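Fanconi-associated nuclease 1 homolog (Pseudomonas aeruginosa, PDB 5Y7Q) is a bacterial homolog of Fanconi-associated nuclease 1, a largely helical protein with a VRR-NUC domain, modelled here with bound nucleic acid. Local coordinates at residues Leu508-Glu513 and Arg563-Pro568; Asp528-Trp533 and Arg537-Val542; Gly416-Glu421 and Arg468-Cys473. All blocks are in the same frame, centred on the assembly; numbering follows the deposited sequence.

Contact 1. Residues Leu508-Glu513 and Arg563-Pro568; sequences LRAWFE and REREMP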
loop_
_atom_site.group_PDB
_atom_site.type_symbol
_atom_site.label_atom_id
_atom_site.label_comp_id
_atom_site.label_asym_id
_atom_site.label_seq_id
_atom_site.Cartn_x
_atom_site.Cartn_y
_atom_site.Cartn_z
ATOM N N LEU A 508 4.154 -22.913 16.546
ATOM C CA LEU A 508 3.524 -21.601 16.538
ATOM C C LEU A 508 4.468 -20.554 17.086
ATOM O O LEU A 508 4.645 -19.494 16.483
ATOM C CB LEU A 508 2.240 -21.610 17.354
ATOM C CG LEU A 508 1.040 -22.198 16.632
ATOM C CD1 LEU A 508 -0.193 -21.732 17.338
ATOM C CD2 LEU A 508 1.041 -21.772 15.207
ATOM N N ARG A 509 5.096 -20.840 18.216
ATOM C CA ARG A 509 6.064 -19.899 18.757
ATOM C C ARG A 509 7.191 -19.644 17.766
ATOM O O ARG A 509 7.571 -18.492 17.542
ATOM C CB ARG A 509 6.617 -20.410 20.088
ATOM C CG ARG A 509 7.817 -19.655 20.565
ATOM C CD ARG A 509 7.795 -19.573 22.058
ATOM N NE ARG A 509 7.067 -18.394 22.521
ATOM C CZ ARG A 509 6.996 -18.027 23.797
ATOM N NH1 ARG A 509 6.322 -16.944 24.139
ATOM N NH2 ARG A 509 7.608 -18.749 24.733
ATOM N N ALA A 510 7.731 -20.698 17.151
ATOM C CA ALA A 510 8.833 -20.502 16.212
ATOM C C ALA A 510 8.428 -19.545 15.087
ATOM O O ALA A 510 9.080 -18.516 14.853
ATOM C CB ALA A 510 9.294 -21.850 15.661
ATOM N N TRP A 511 7.325 -19.852 14.404
ATOM C CA TRP A 511 6.847 -18.982 13.336
ATOM C C TRP A 511 6.615 -17.563 13.838
ATOM O O TRP A 511 7.059 -16.595 13.216
ATOM C CB TRP A 511 5.565 -19.548 12.728
ATOM C CG TRP A 511 5.761 -20.863 12.111
ATOM C CD1 TRP A 511 6.900 -21.331 11.504
ATOM C CD2 TRP A 511 4.820 -21.926 12.070
ATOM N NE1 TRP A 511 6.713 -22.626 11.076
ATOM C CE2 TRP A 511 5.443 -23.016 11.414
ATOM C CE3 TRP A 511 3.514 -22.073 12.529
ATOM C CZ2 TRP A 511 4.793 -24.223 11.197
ATOM C CZ3 TRP A 511 2.869 -23.275 12.310
ATOM C CH2 TRP A 511 3.509 -24.336 11.651
ATOM N N PHE A 512 5.926 -17.420 14.969
ATOM C CA PHE A 512 5.529 -16.094 15.447
ATOM C C PHE A 512 6.744 -15.226 15.755
ATOM O O PHE A 512 6.763 -14.024 15.445
ATOM C CB PHE A 512 4.625 -16.235 16.675
ATOM C CG PHE A 512 3.269 -16.809 16.358
ATOM C CD1 PHE A 512 2.910 -17.099 15.039
ATOM C CD2 PHE A 512 2.348 -17.035 17.358
ATOM C CE1 PHE A 512 1.666 -17.631 14.727
ATOM C CE2 PHE A 512 1.094 -17.549 17.050
ATOM C CZ PHE A 512 0.752 -17.853 15.739
ATOM N N GLU A 513 7.784 -15.821 16.339
ATOM C CA GLU A 513 8.996 -15.057 16.593
ATOM C C GLU A 513 9.718 -14.716 15.296
ATOM O O GLU A 513 10.325 -13.641 15.193
ATOM C CB GLU A 513 9.914 -15.824 17.543
ATOM C CG GLU A 513 10.631 -14.943 18.560
ATOM C CD GLU A 513 9.923 -14.896 19.910
ATOM O OE1 GLU A 513 9.780 -15.959 20.559
ATOM O OE2 GLU A 513 9.505 -13.788 20.316
ATOM N N ARG A 563 12.680 -26.740 7.736
ATOM C CA ARG A 563 13.391 -28.006 7.835
ATOM C C ARG A 563 14.618 -27.916 8.727
ATOM O O ARG A 563 15.324 -28.913 8.866
ATOM C CB ARG A 563 13.766 -28.544 6.441
ATOM C CG ARG A 563 15.021 -27.963 5.772
ATOM C CD ARG A 563 15.243 -28.582 4.369
ATOM N NE ARG A 563 14.315 -28.078 3.342
ATOM C CZ ARG A 563 13.195 -28.690 2.936
ATOM N NH1 ARG A 563 12.824 -29.857 3.457
ATOM N NH2 ARG A 563 12.439 -28.131 1.994
ATOM N N GLU A 564 14.899 -26.763 9.338
ATOM C CA GLU A 564 15.830 -26.743 10.465
ATOM C C GLU A 564 15.145 -26.981 11.806
ATOM O O GLU A 564 15.830 -27.222 12.807
ATOM C CB GLU A 564 16.589 -25.417 10.512
ATOM C CG GLU A 564 17.639 -25.269 9.421
ATOM C CD GLU A 564 18.094 -23.830 9.228
ATOM O OE1 GLU A 564 17.433 -22.907 9.766
ATOM O OE2 GLU A 564 19.115 -23.626 8.533
ATOM N N ARG A 565 13.818 -26.896 11.846
ATOM C CA ARG A 565 13.008 -27.250 13.005
ATOM C C ARG A 565 12.422 -28.650 12.919
ATOM O O ARG A 565 11.632 -29.029 13.792
ATOM C CB ARG A 565 11.852 -26.257 13.171
ATOM C CG ARG A 565 12.125 -25.158 14.148
ATOM C CD ARG A 565 12.704 -23.994 13.436
ATOM N NE ARG A 565 12.785 -22.863 14.337
ATOM C CZ ARG A 565 13.912 -22.253 14.662
ATOM N NH1 ARG A 565 15.055 -22.683 14.138
ATOM N NH2 ARG A 565 13.886 -21.213 15.498
ATOM N N GLU A 566 12.752 -29.408 11.879
ATOM C CA GLU A 566 12.023 -30.631 11.549
ATOM C C GLU A 566 10.518 -30.345 11.564
ATOM O O GLU A 566 9.725 -31.000 12.243
ATOM C CB GLU A 566 12.401 -31.799 12.480
ATOM C CG GLU A 566 13.866 -32.309 12.350
ATOM C CD GLU A 566 13.985 -33.832 12.118
ATOM O OE1 GLU A 566 12.942 -34.521 12.009
ATOM O OE2 GLU A 566 15.129 -34.347 12.037
ATOM N N MET A 567 10.150 -29.317 10.853
ATOM C CA MET A 567 8.756 -29.100 10.531
ATOM C C MET A 567 8.401 -29.839 9.252
ATOM O O MET A 567 9.237 -29.987 8.352
ATOM C CB MET A 567 8.463 -27.614 10.352
ATOM C CG MET A 567 8.209 -26.893 11.652
ATOM S SD MET A 567 8.740 -25.182 11.605
ATOM C CE MET A 567 8.563 -24.746 13.335
ATOM N N PRO A 568 7.191 -30.306 9.188
ATOM C CA PRO A 568 6.722 -31.028 8.003
ATOM C C PRO A 568 6.373 -30.130 6.820
ATOM O O PRO A 568 5.219 -29.739 6.654
ATOM C CB PRO A 568 5.487 -31.764 8.531
ATOM C CG PRO A 568 4.993 -30.877 9.612
ATOM C CD PRO A 568 6.224 -30.363 10.290
#

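Contact 2. Residues Asp528-Trp533 and Arg537-Val542; sequences DLIQFW and RRYRMV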
loop_
_atom_site.group_PDB
_atom_site.type_symbol
_atom_site.label_atom_id
_atom_site.label_comp_id
_atom_site.label_asym_id
_atom_site.label_seq_id
_atom_site.Cartn_x
_atom_site.Cartn_y
_atom_site.Cartn_z
ATOM N N ASP A 528 1.936 -22.791 -0.251
ATOM C CA ASP A 528 0.580 -22.602 -0.765
ATOM C C ASP A 528 -0.435 -23.315 0.102
ATOM O O ASP A 528 -1.445 -22.725 0.507
ATOM C CB ASP A 528 0.464 -23.114 -2.206
ATOM C CG ASP A 528 1.366 -22.370 -3.189
ATOM O OD1 ASP A 528 1.411 -21.111 -3.174
ATOM O OD2 ASP A 528 2.020 -23.059 -4.006
ATOM N N LEU A 529 -0.181 -24.586 0.406
ATOM C CA LEU A 529 -1.196 -25.452 0.971
ATOM C C LEU A 529 -0.788 -25.932 2.351
ATOM O O LEU A 529 0.392 -25.963 2.722
ATOM C CB LEU A 529 -1.462 -26.679 0.093
ATOM C CG LEU A 529 -1.827 -26.530 -1.374
ATOM C CD1 LEU A 529 -2.055 -27.918 -1.943
ATOM C CD2 LEU A 529 -3.048 -25.679 -1.582
ATOM N N ILE A 530 -1.792 -26.349 3.094
ATOM C CA ILE A 530 -1.571 -27.038 4.346
ATOM C C ILE A 530 -2.597 -28.177 4.447
ATOM O O ILE A 530 -3.786 -27.992 4.158
ATOM C CB ILE A 530 -1.659 -26.040 5.520
ATOM C CG1 ILE A 530 -1.244 -26.732 6.838
ATOM C CG2 ILE A 530 -3.072 -25.365 5.553
ATOM C CD1 ILE A 530 -0.887 -25.788 8.011
ATOM N N GLN A 531 -2.145 -29.368 4.804
ATOM C CA GLN A 531 -3.068 -30.477 4.945
ATOM C C GLN A 531 -3.022 -31.008 6.371
ATOM O O GLN A 531 -1.961 -31.042 7.012
ATOM C CB GLN A 531 -2.810 -31.603 3.924
ATOM C CG GLN A 531 -1.413 -31.745 3.380
ATOM C CD GLN A 531 -1.208 -33.114 2.730
ATOM O OE1 GLN A 531 -2.170 -33.865 2.529
ATOM N NE2 GLN A 531 0.043 -33.451 2.420
ATOM N N PHE A 532 -4.198 -31.385 6.859
ATOM C CA PHE A 532 -4.402 -31.846 8.213
ATOM C C PHE A 532 -4.949 -33.261 8.179
ATOM O O PHE A 532 -5.773 -33.616 7.322
ATOM C CB PHE A 532 -5.369 -30.936 8.979
ATOM C CG PHE A 532 -4.879 -29.518 9.140
ATOM C CD1 PHE A 532 -3.790 -29.231 9.952
ATOM C CD2 PHE A 532 -5.516 -28.468 8.484
ATOM C CE1 PHE A 532 -3.344 -27.926 10.097
ATOM C CE2 PHE A 532 -5.077 -27.173 8.628
ATOM C CZ PHE A 532 -3.998 -26.895 9.427
ATOM N N TRP A 533 -4.478 -34.056 9.127
ATOM C CA TRP A 533 -5.037 -35.366 9.425
ATOM C C TRP A 533 -5.517 -35.234 10.865
ATOM O O TRP A 533 -4.723 -35.405 11.813
ATOM C CB TRP A 533 -3.999 -36.469 9.253
ATOM C CG TRP A 533 -3.452 -36.691 7.836
ATOM C CD1 TRP A 533 -3.930 -37.572 6.898
ATOM C CD2 TRP A 533 -2.294 -36.069 7.242
ATOM N NE1 TRP A 533 -3.153 -37.528 5.761
ATOM C CE2 TRP A 533 -2.139 -36.624 5.944
ATOM C CE3 TRP A 533 -1.382 -35.093 7.672
ATOM C CZ2 TRP A 533 -1.110 -36.229 5.073
ATOM C CZ3 TRP A 533 -0.357 -34.703 6.800
ATOM C CH2 TRP A 533 -0.232 -35.272 5.519
ATOM N N ARG A 537 -3.851 -35.709 14.579
ATOM C CA ARG A 537 -3.483 -34.309 14.871
ATOM C C ARG A 537 -2.184 -33.897 14.174
ATOM O O ARG A 537 -1.311 -33.253 14.769
ATOM C CB ARG A 537 -3.392 -34.048 16.378
ATOM C CG ARG A 537 -4.660 -34.435 17.140
ATOM C CD ARG A 537 -4.533 -34.204 18.633
ATOM N NE ARG A 537 -4.506 -32.785 18.909
ATOM C CZ ARG A 537 -4.156 -32.236 20.067
ATOM N NH1 ARG A 537 -3.779 -33.008 21.084
ATOM N NH2 ARG A 537 -4.189 -30.899 20.195
ATOM N N ARG A 538 -2.069 -34.226 12.887
ATOM C CA ARG A 538 -0.821 -33.979 12.177
ATOM C C ARG A 538 -1.034 -33.046 10.992
ATOM O O ARG A 538 -2.143 -32.905 10.461
ATOM C CB ARG A 538 -0.184 -35.296 11.698
ATOM C CG ARG A 538 1.333 -35.216 11.469
ATOM C CD ARG A 538 1.919 -36.555 11.016
ATOM N NE ARG A 538 1.718 -36.830 9.589
ATOM C CZ ARG A 538 0.826 -37.690 9.106
ATOM N NH1 ARG A 538 0.731 -37.878 7.792
ATOM N NH2 ARG A 538 0.038 -38.371 9.939
ATOM N N TYR A 539 0.047 -32.403 10.572
ATOM C CA TYR A 539 -0.044 -31.450 9.478
ATOM C C TYR A 539 1.171 -31.585 8.583
ATOM O O TYR A 539 2.225 -32.073 8.995
ATOM C CB TYR A 539 -0.164 -29.998 9.976
ATOM C CG TYR A 539 1.149 -29.349 10.344
ATOM C CD1 TYR A 539 1.807 -29.684 11.514
ATOM C CD2 TYR A 539 1.724 -28.388 9.531
ATOM C CE1 TYR A 539 3.001 -29.097 11.860
ATOM C CE2 TYR A 539 2.931 -27.787 9.877
ATOM C CZ TYR A 539 3.568 -28.151 11.043
ATOM O OH TYR A 539 4.766 -27.563 11.405
ATOM N N ARG A 540 0.995 -31.158 7.336
ATOM C CA ARG A 540 2.116 -30.931 6.438
ATOM C C ARG A 540 1.772 -29.757 5.531
ATOM O O ARG A 540 0.645 -29.670 5.053
ATOM C CB ARG A 540 2.417 -32.172 5.605
ATOM C CG ARG A 540 3.442 -31.915 4.556
ATOM C CD ARG A 540 3.859 -33.154 3.775
ATOM N NE ARG A 540 2.766 -33.713 2.990
ATOM C CZ ARG A 540 2.954 -34.523 1.961
ATOM N NH1 ARG A 540 4.187 -34.831 1.611
ATOM N NH2 ARG A 540 1.920 -35.011 1.284
ATOM N N MET A 541 2.739 -28.868 5.297
ATOM C CA MET A 541 2.611 -27.764 4.352
ATOM C C MET A 541 3.216 -28.155 3.021
ATOM O O MET A 541 4.264 -28.811 2.974
ATOM C CB MET A 541 3.326 -26.512 4.844
ATOM C CG MET A 541 2.681 -25.898 6.032
ATOM S SD MET A 541 3.760 -24.728 6.856
ATOM C CE MET A 541 2.640 -24.360 8.179
ATOM N N VAL A 542 2.581 -27.717 1.942
ATOM C CA VAL A 542 3.008 -28.082 0.598
ATOM C C VAL A 542 3.058 -26.832 -0.270
ATOM O O VAL A 542 2.022 -26.210 -0.534
ATOM C CB VAL A 542 2.072 -29.136 -0.023
ATOM C CG1 VAL A 542 2.592 -29.553 -1.390
ATOM C CG2 VAL A 542 1.896 -30.374 0.935
#

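Contact 3. Residues Gly416-Glu421 and Arg468-Cys473; sequences GLLCWE and RDAIRC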
loop_
_atom_site.group_PDB
_atom_site.type_symbol
_atom_site.label_atom_id
_atom_site.label_comp_id
_atom_site.label_asym_id
_atom_site.label_seq_id
_atom_site.Cartn_x
_atom_site.Cartn_y
_atom_site.Cartn_z
ATOM N N GLY A 416 -2.003 -12.840 14.481
ATOM C CA GLY A 416 -2.727 -11.615 14.729
ATOM C C GLY A 416 -3.846 -11.801 15.724
ATOM O O GLY A 416 -4.195 -10.865 16.455
ATOM N N LEU A 417 -4.418 -13.004 15.770
ATOM C CA LEU A 417 -5.433 -13.295 16.767
ATOM C C LEU A 417 -4.820 -13.374 18.154
ATOM O O LEU A 417 -5.321 -12.753 19.104
ATOM C CB LEU A 417 -6.157 -14.588 16.408
ATOM C CG LEU A 417 -7.144 -14.269 15.283
ATOM C CD1 LEU A 417 -7.661 -15.563 14.659
ATOM C CD2 LEU A 417 -8.308 -13.355 15.790
ATOM N N LEU A 418 -3.737 -14.139 18.306
ATOM C CA LEU A 418 -3.173 -14.264 19.647
ATOM C C LEU A 418 -2.695 -12.909 20.140
ATOM O O LEU A 418 -3.023 -12.482 21.260
ATOM C CB LEU A 418 -2.033 -15.285 19.662
ATOM C CG LEU A 418 -1.408 -15.629 21.002
ATOM C CD1 LEU A 418 -2.467 -16.013 22.058
ATOM C CD2 LEU A 418 -0.403 -16.759 20.787
ATOM N N CYS A 419 -1.985 -12.189 19.278
ATOM C CA CYS A 419 -1.266 -10.989 19.659
ATOM C C CYS A 419 -2.065 -9.721 19.436
ATOM O O CYS A 419 -1.503 -8.628 19.534
ATOM C CB CYS A 419 0.061 -10.943 18.923
ATOM S SG CYS A 419 1.172 -12.149 19.624
ATOM N N TRP A 420 -3.350 -9.859 19.110
ATOM C CA TRP A 420 -4.232 -8.722 18.863
ATOM C C TRP A 420 -4.104 -7.618 19.912
ATOM O O TRP A 420 -4.016 -6.432 19.574
ATOM C CB TRP A 420 -5.665 -9.225 18.826
ATOM C CG TRP A 420 -6.616 -8.230 18.391
ATOM C CD1 TRP A 420 -7.217 -7.280 19.159
ATOM C CD2 TRP A 420 -7.134 -8.075 17.071
ATOM N NE1 TRP A 420 -8.078 -6.528 18.389
ATOM C CE2 TRP A 420 -8.044 -6.999 17.102
ATOM C CE3 TRP A 420 -6.911 -8.735 15.864
ATOM C CZ2 TRP A 420 -8.733 -6.569 15.965
ATOM C CZ3 TRP A 420 -7.598 -8.299 14.723
ATOM C CH2 TRP A 420 -8.495 -7.235 14.787
ATOM N N GLU A 421 -4.119 -7.989 21.195
ATOM C CA GLU A 421 -4.146 -6.984 22.247
ATOM C C GLU A 421 -2.841 -6.216 22.337
ATOM O O GLU A 421 -2.839 -5.081 22.828
ATOM C CB GLU A 421 -4.492 -7.627 23.592
ATOM C CG GLU A 421 -5.925 -7.356 24.039
ATOM C CD GLU A 421 -6.846 -8.563 23.898
ATOM O OE1 GLU A 421 -6.456 -9.667 24.344
ATOM O OE2 GLU A 421 -7.963 -8.398 23.350
ATOM N N ARG A 468 -5.425 -21.615 22.789
ATOM C CA ARG A 468 -6.578 -22.003 21.978
ATOM C C ARG A 468 -7.805 -21.168 22.331
ATOM O O ARG A 468 -8.379 -20.487 21.471
ATOM C CB ARG A 468 -6.885 -23.486 22.169
ATOM C CG ARG A 468 -5.782 -24.389 21.722
ATOM C CD ARG A 468 -6.220 -25.832 21.642
ATOM N NE ARG A 468 -5.132 -26.595 21.060
ATOM C CZ ARG A 468 -4.072 -27.005 21.747
ATOM N NH1 ARG A 468 -3.982 -26.745 23.053
ATOM N NH2 ARG A 468 -3.107 -27.683 21.132
ATOM N N ASP A 469 -8.229 -21.219 23.600
ATOM C CA ASP A 469 -9.407 -20.456 24.007
ATOM C C ASP A 469 -9.236 -18.978 23.684
ATOM O O ASP A 469 -10.175 -18.325 23.219
ATOM C CB ASP A 469 -9.688 -20.653 25.500
ATOM C CG ASP A 469 -10.178 -22.053 25.815
ATOM O OD1 ASP A 469 -10.665 -22.716 24.868
ATOM O OD2 ASP A 469 -10.078 -22.489 26.995
ATOM N N ALA A 470 -8.034 -18.448 23.910
ATOM C CA ALA A 470 -7.777 -17.034 23.694
ATOM C C ALA A 470 -7.990 -16.664 22.232
ATOM O O ALA A 470 -8.589 -15.629 21.916
ATOM C CB ALA A 470 -6.354 -16.713 24.142
ATOM N N ILE A 471 -7.537 -17.524 21.330
ATOM C CA ILE A 471 -7.695 -17.264 19.911
ATOM C C ILE A 471 -9.150 -17.415 19.482
ATOM O O ILE A 471 -9.639 -16.632 18.669
ATOM C CB ILE A 471 -6.742 -18.176 19.122
ATOM C CG1 ILE A 471 -5.363 -17.509 19.045
ATOM C CG2 ILE A 471 -7.295 -18.532 17.762
ATOM C CD1 ILE A 471 -4.239 -18.474 18.753
ATOM N N ARG A 472 -9.872 -18.406 20.004
ATOM C CA ARG A 472 -11.285 -18.530 19.635
ATOM C C ARG A 472 -12.086 -17.319 20.102
ATOM O O ARG A 472 -12.974 -16.836 19.385
ATOM C CB ARG A 472 -11.905 -19.810 20.211
ATOM C CG ARG A 472 -11.545 -21.105 19.503
ATOM C CD ARG A 472 -12.162 -22.313 20.203
ATOM N NE ARG A 472 -11.273 -23.472 20.163
ATOM C CZ ARG A 472 -10.671 -23.993 21.230
ATOM N NH1 ARG A 472 -10.873 -23.469 22.437
ATOM N NH2 ARG A 472 -9.873 -25.048 21.098
ATOM N N CYS A 473 -11.784 -16.804 21.298
ATOM C CA CYS A 473 -12.522 -15.643 21.776
ATOM C C CYS A 473 -12.133 -14.389 21.009
ATOM O O CYS A 473 -13.004 -13.600 20.634
ATOM C CB CYS A 473 -12.328 -15.462 23.274
ATOM S SG CYS A 473 -13.520 -16.485 24.156
#

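Contact 1. Residues Leu508-Glu513 and Arg563-Pro568
Trp511 and Met567 both carry CG anti to their own carbonyl carbon, with chi1 at -62° for the tryptophan and -83° for the methionine. From there the methionine chain bends at its second torsion, bringing its thioether end to the pyrrole part of the indole. The indole and the thioether chain run antiparallel past one another. Met567 SD comes to 3.3 Å from Trp511 NE1 and to 3.9 Å from Trp511 CE2, and its distance from the centroid of the five-membered ring is 4.3 Å. At 62° off the ring normal the sulfur is oblique to the indole, in a Met-aromatic contact.

The methyl carries the contact further. Met567 CE lies 3.6 Å from Trp511 NE1 and 3.8 Å from Ala510 CB, bridging two successive residues of helix 505-517. Ala510 CB points at the other segment and has a second neighbour in Arg565, whose NE is 3.9 Å away; the methyl sits at the edge of the guanidinium, close to its plane. The contact thus runs from a buried sulfur and indole out to the exposed, charged Arg565. Helix 553-564 supplies the backing: Phe561 touches both Ala510 and Trp511, and Cys562 touches both Trp511 and Met567. Beyond that helix Glu566 takes a positive phi, and the chain then turns past Met567 toward strand 569-577. The charged side chains of helix 505-517 look to other partners, Arg509 making salt bridges with Glu456 and Glu463, and Glu513 with Arg448.

No hydrogen bond or salt bridge joins the two segments. Helix 505-517 is therefore held against the turn through shape and dispersion, with the polarisable sulfur against the indole as the central element.

Contact 2. Residues Asp528-Trp533 and Arg537-Val542
Leu529-Trp533 and Arg538-Val542 pair as antiparallel strands, tied by six backbone hydrogen bonds; the straightest runs from Gln531 N to Arg540 O (2.8 Å, 172° at the hydrogen). The face bearing Ile530, Phe532, Tyr539 and Met541 is wholly buried in the protein. Ile530 CD1 lies 3.8 Å from Met541 CE, the two chains side by side, and 4.0 Å from Tyr539 CD2. Phe532 CD1 packs 3.7 Å from Tyr539 CB; with CG lodged between backbone N and carbonyl carbon (chi1 82°), Tyr539 leads its ring away from the partner strand. Helix 493-502 covers Phe532 here.

On the other face Leu529 and Val542 remain buried, but the hairpin end is open to solvent. There the Arg538 guanidinium lies flat over the Trp533 ring, a cation-pi stack with planes 19° apart and CZ 4.0 Å from the centroid of the six-membered ring; Gln536 holds its NH2. The Trp533 edge meets Arg540 CB at 3.9 Å from CZ3. Arg537, with positive phi, and Arg538 together sit across from Trp533, a G1 beta bulge at the turn of a hairpin in the mixed five-stranded sheet, whose hairpin strands lie in the VRR-NUC range.

Contact 3. Residues Gly416-Glu421 and Arg468-Cys473
Apolar contacts carry this contact, and Ile471 is at the centre of them. Its CG1 stands anti to the carbonyl carbon (chi1 -85°), which sends the longer branch toward the end of helix 409-418. Ile471 CG1 reaches Leu417 CB at 4.0 Å and the backbone N of Leu418 at 3.8 Å, so this methylene rests on the main chain between the two leucines. The terminal methyl, Ile471 CD1, lies 4.0 Å from Leu418 CB. Leu418 has its CG anti to the backbone N (chi1 -175°), and its CD1 comes to 4.5 Å from Ala470 CB, a looser touch one residue earlier on helix 467-478. With Leu418 CA and Ile471 CA only 5.4 Å apart, the backbones approach closely. Leu496 and Leu500 of helix 493-502 touch Ile471, and Trp488 and Leu491 from the loops touch Leu417.

In the fold this is the C-terminal end of helix 409-418 packing against helix 467-478, which lies in the VRR-NUC range. Cys419 is the first residue to leave helical phi/psi and stands at the N-cap position of helix 420-423. Just past it, Trp420 turns its ring edge to Gly416 O.

Polar interactions stay within helix 467-478 or lead off to other parts of the protein; no hydrogen bond crosses between the segments. Arg472 NH1 forms a salt bridge with Asp469 OD1 at 2.6 Å, the carboxylate oxygen lying at the guanidinium edge, in its plane. Arg472 NE has a second partner in Glu497, so two acids fix the rotation of the group. Arg468, pointing away from the leucines, gives its NE to Leu500 O, while Trp420 NE1 hydrogen-bonds Glu222.

Overall arrangement
Along the chain contact 3 closes first, and contacts 1 and 2 follow, with the hairpin of contact 2 falling between the two segments of contact 1. Centres of contacts 1 and 2 are about 14 Å apart, those of 1 and 3 about 19 Å, and those of 2 and 3 about 21 Å. Pro568 O, just before strand 569-577, probably hydrogen-bonds Met541 N at 3.0 Å, linking contacts 1 and 2. Phe512 touches Leu418 between contacts 1 and 3. Contact 2 builds the mixed sheet and lies about 7 Å from the bound nucleic acid (nearest atoms), contact 1 sets helix 505-517 against the turn leading into strand 569-577, and contact 3 packs two helices together.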